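Local coordinates for protein TetR family transcriptional regulator (Streptomyces coelicolor, PDB 6SRN) that probably represses transcription by binding operator DNA, and binds a furan-type bacterial hormone that controls antibiotic production, at residues Y47-V52 with S72-A77; A77-V81 with A138-L142. One frame throughout, in Å; residues are numbered along the deposited sequence.

Contact 1. Residues Y47-V52 with S72-A77; sequences YRGASV and SKESLA
Tyr47, in the last turn of helix 31-49, and Val52, at the start of the next helix, face the first turns of helix 73-86; Val52 CA lies 6.1 Å from Lys73 CA. This is the TetR-family DNA-binding domain. The contact joins the two helices that flank the predicted helix-turn-helix, 51-70. Lys73 and Tyr47 carry most of it. The CG of Lys73 lies anti to the backbone N (chi1 -172°) and the chain beyond is extended, which takes the amine across the Tyr47 ring to the carbonyl oxygens of Tyr47 and Ala50. CE sits over the centre of one ring face, 3.6 Å above the plane, in a CH-pi contact. NZ lies farther along, 4.4 Å from the Tyr47 ring centroid and 19° off the normal, as a cation-pi partner. The same NZ donates to Ala50 O at 2.8 Å and, weakly, to Tyr47 O. The ammonium is thus shared between two carbonyl oxygens and the ring face, which would suit its positive charge. Ala77 CB comes to the edge of the Tyr47 ring, 3.6 Å from CE1. Val52 CG2 rests on the backbone and CB of Lys73. Leu129 of helix 121-131 also packs on Tyr47 and Ala77, so the ligand-binding domain reaches this joint. Ser72 N-caps helix 73-86: its OG accepts from Ser75 N at an N-H...O angle of 166°. At the far end of the ring, one water lies 2.6 Å from Tyr47 OH and donates weakly to Glu74 OE2.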
# COMPACT_ATOMS: atom_id res chain seq x y z
N TYR A 47 9.40 -2.89 14.43
CA TYR A 47 8.98 -3.10 15.80
C TYR A 47 9.79 -4.19 16.50
O TYR A 47 10.30 -3.97 17.59
CB TYR A 47 7.49 -3.44 15.84
CG TYR A 47 6.96 -3.60 17.23
CD1 TYR A 47 6.61 -2.49 17.97
CD2 TYR A 47 6.79 -4.84 17.80
CE1 TYR A 47 6.10 -2.59 19.26
CE2 TYR A 47 6.33 -4.95 19.12
CZ TYR A 47 5.97 -3.81 19.83
OH TYR A 47 5.49 -3.87 21.14
N ARG A 48 9.86 -5.36 15.89
CA ARG A 48 10.59 -6.51 16.46
C ARG A 48 12.01 -6.15 16.85
O ARG A 48 12.45 -6.47 17.96
CB ARG A 48 10.61 -7.70 15.47
CG ARG A 48 9.55 -8.77 15.74
CD ARG A 48 9.79 -10.04 14.93
NE ARG A 48 10.74 -10.95 15.57
CZ ARG A 48 11.11 -12.14 15.10
NH1 ARG A 48 10.63 -12.61 13.96
NH2 ARG A 48 11.99 -12.88 15.79
N GLY A 49 12.72 -5.48 15.94
CA GLY A 49 14.13 -5.14 16.14
C GLY A 49 14.41 -3.96 17.04
O GLY A 49 15.52 -3.77 17.51
N ALA A 50 13.39 -3.16 17.29
CA ALA A 50 13.52 -2.04 18.20
C ALA A 50 13.46 -2.58 19.64
O ALA A 50 12.82 -3.60 19.90
CB ALA A 50 12.37 -1.06 17.98
N SER A 51 14.09 -1.89 20.57
CA SER A 51 13.90 -2.20 22.00
C SER A 51 13.82 -0.90 22.79
O SER A 51 14.44 0.11 22.40
CB SER A 51 15.03 -3.08 22.57
OG SER A 51 16.27 -2.39 22.58
N VAL A 52 13.15 -0.95 23.93
CA VAL A 52 13.14 0.18 24.84
C VAL A 52 14.55 0.48 25.35
O VAL A 52 14.94 1.65 25.47
CB VAL A 52 12.15 0.00 26.00
CG1 VAL A 52 12.21 1.18 26.95
CG2 VAL A 52 10.73 -0.11 25.46
N SER A 72 5.46 0.49 28.12
CA SER A 72 5.89 -0.66 27.39
C SER A 72 6.27 -0.27 25.98
O SER A 72 5.91 0.79 25.49
CB SER A 72 4.76 -1.67 27.31
OG SER A 72 3.66 -1.03 26.61
N LYS A 73 6.95 -1.18 25.31
CA LYS A 73 7.25 -1.01 23.90
C LYS A 73 5.98 -0.84 23.07
O LYS A 73 5.93 -0.04 22.14
CB LYS A 73 8.05 -2.19 23.44
CG LYS A 73 8.60 -2.10 22.07
CD LYS A 73 9.31 -3.43 21.84
CE LYS A 73 9.61 -3.63 20.42
NZ LYS A 73 10.36 -4.90 20.26
N GLU A 74 4.91 -1.53 23.46
CA GLU A 74 3.65 -1.40 22.78
C GLU A 74 3.08 0.01 22.84
O GLU A 74 2.67 0.57 21.84
CB GLU A 74 2.63 -2.37 23.41
CG GLU A 74 2.90 -3.84 23.20
CD GLU A 74 3.85 -4.57 24.20
OE1 GLU A 74 4.69 -3.95 24.88
OE2 GLU A 74 3.78 -5.82 24.27
N SER A 75 3.06 0.59 24.05
CA SER A 75 2.53 1.94 24.24
C SER A 75 3.42 2.95 23.52
O SER A 75 2.95 3.96 23.05
CB SER A 75 2.38 2.23 25.74
OG SER A 75 3.63 2.33 26.34
N LEU A 76 4.70 2.68 23.40
CA LEU A 76 5.59 3.56 22.66
C LEU A 76 5.27 3.54 21.16
O LEU A 76 5.12 4.58 20.54
CB LEU A 76 7.05 3.13 22.96
CG LEU A 76 8.17 3.94 22.35
CD1 LEU A 76 8.18 5.41 22.76
CD2 LEU A 76 9.51 3.29 22.70
N ALA A 77 5.06 2.33 20.63
CA ALA A 77 4.63 2.18 19.26
C ALA A 77 3.28 2.88 18.98
O ALA A 77 3.10 3.55 17.98
CB ALA A 77 4.63 0.72 18.85
O HOH W 1 4.40 -6.21 21.63

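Contact 2. Residues A77-V81 with A138-L142; sequences AIAVV and AELPL
Ile78 and Val81, one turn apart on helix 73-86, meet an irregular strip of the loop that joins helices 121-131 and 145-161. Ala138 begins the strip, its CB directed toward the helix but not touching residues 77-81. Glu139 follows as the centre of an inverse gamma turn. Its carbonyl O touches the end of Ile78, with CD1 at 3.5 Å, while its carboxylate leads away. Leu140 comes next. With CG anti to the carbonyl carbon (chi1 -56°), the branch heads for the helix, and CD2 lies among Ala77, Ile78 and Val81. CD2 is 3.9 Å from Ile78 CG1 and 4.2 Å from both Ala77 CB and Val81 CG2. Pro141 then sets its ring against Val81, with CD 3.7 Å from Val81 CG1. Its carbonyl O accepts a hydrogen bond from Gln130, a residue of the hormone pocket. Leu142 turns from the helix and packs on Leu191 of the second subunit. The side chain of Val81 is about 7 Å from the bound furan ligand. The contact joins helix 73-86 to the loop beside the ligand pocket. No hydrogen bond crosses between the segments. The grip is van der Waals contact, mostly between methyl and methylene groups.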
# COMPACT_ATOMS: atom_id res chain seq x y z
N ALA A 77 5.06 2.33 20.63
CA ALA A 77 4.63 2.18 19.26
C ALA A 77 3.28 2.88 18.98
O ALA A 77 3.10 3.55 17.98
CB ALA A 77 4.63 0.72 18.85
N ILE A 78 2.31 2.67 19.88
CA ILE A 78 1.04 3.36 19.75
C ILE A 78 1.26 4.87 19.70
O ILE A 78 0.67 5.55 18.87
CB ILE A 78 0.09 2.99 20.91
CG1 ILE A 78 -0.32 1.53 20.76
CG2 ILE A 78 -1.11 3.92 20.92
CD1 ILE A 78 -1.05 1.00 21.97
N ALA A 79 2.07 5.43 20.61
CA ALA A 79 2.24 6.88 20.63
C ALA A 79 2.85 7.42 19.32
O ALA A 79 2.48 8.47 18.87
CB ALA A 79 3.08 7.29 21.82
N VAL A 80 3.80 6.69 18.76
CA VAL A 80 4.42 7.07 17.50
C VAL A 80 3.36 7.09 16.40
O VAL A 80 3.23 8.06 15.67
CB VAL A 80 5.57 6.11 17.13
CG1 VAL A 80 6.03 6.33 15.68
CG2 VAL A 80 6.73 6.31 18.09
N VAL A 81 2.59 6.02 16.27
CA VAL A 81 1.56 5.99 15.22
C VAL A 81 0.52 7.09 15.42
O VAL A 81 0.14 7.81 14.51
CB VAL A 81 0.90 4.60 15.13
CG1 VAL A 81 -0.24 4.61 14.14
CG2 VAL A 81 1.92 3.58 14.73
N ALA A 138 0.09 -5.25 19.28
CA ALA A 138 -0.24 -3.98 19.99
C ALA A 138 -1.53 -3.40 19.39
O ALA A 138 -1.75 -3.57 18.22
CB ALA A 138 0.91 -2.97 19.85
N GLU A 139 -2.37 -2.72 20.17
CA GLU A 139 -3.60 -2.17 19.59
C GLU A 139 -3.25 -0.81 18.90
O GLU A 139 -3.41 0.21 19.51
CB GLU A 139 -4.77 -2.04 20.58
CG GLU A 139 -6.01 -2.84 20.07
CD GLU A 139 -7.37 -2.41 20.62
OE1 GLU A 139 -7.41 -1.71 21.63
OE2 GLU A 139 -8.39 -2.78 19.97
N LEU A 140 -2.75 -0.81 17.66
CA LEU A 140 -2.45 0.45 16.99
C LEU A 140 -3.73 1.02 16.41
O LEU A 140 -4.69 0.27 16.15
CB LEU A 140 -1.43 0.23 15.86
CG LEU A 140 -0.09 -0.42 16.15
CD1 LEU A 140 0.68 -0.55 14.85
CD2 LEU A 140 0.76 0.34 17.17
N PRO A 141 -3.80 2.34 16.23
CA PRO A 141 -4.96 2.99 15.58
C PRO A 141 -5.25 2.34 14.20
O PRO A 141 -4.34 1.95 13.47
CB PRO A 141 -4.58 4.45 15.49
CG PRO A 141 -3.38 4.66 16.37
CD PRO A 141 -2.72 3.31 16.50
N LEU A 142 -6.52 2.30 13.82
CA LEU A 142 -6.84 1.86 12.47
C LEU A 142 -6.14 2.78 11.47
O LEU A 142 -6.22 4.02 11.60
CB LEU A 142 -8.35 1.92 12.22
CG LEU A 142 -9.19 0.75 12.77
CD1 LEU A 142 -10.66 1.10 12.59
CD2 LEU A 142 -8.92 -0.60 12.13

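In the fold
From the N terminus, helix 31-49 leads into the predicted helix-turn-helix. Contact 1 closes that short excursion by bringing residues 72-77 back beside residues 47-52. The chain then continues along helix 73-86, where contact 2 opens at Ala77, the residue both contacts share. Helices 88-96, 102-119 and 121-131 follow before residues 138-142 return to close this longer loop. The two loops are therefore in series, neither nested nor crossed. Their centres lie 10 Å apart, and Glu74 CG of contact 1 touches Ala138 CB of contact 2. Helix 73-86 thus links the DNA-binding domain to the loop leading into helix 145-161, beside the hormone pocket.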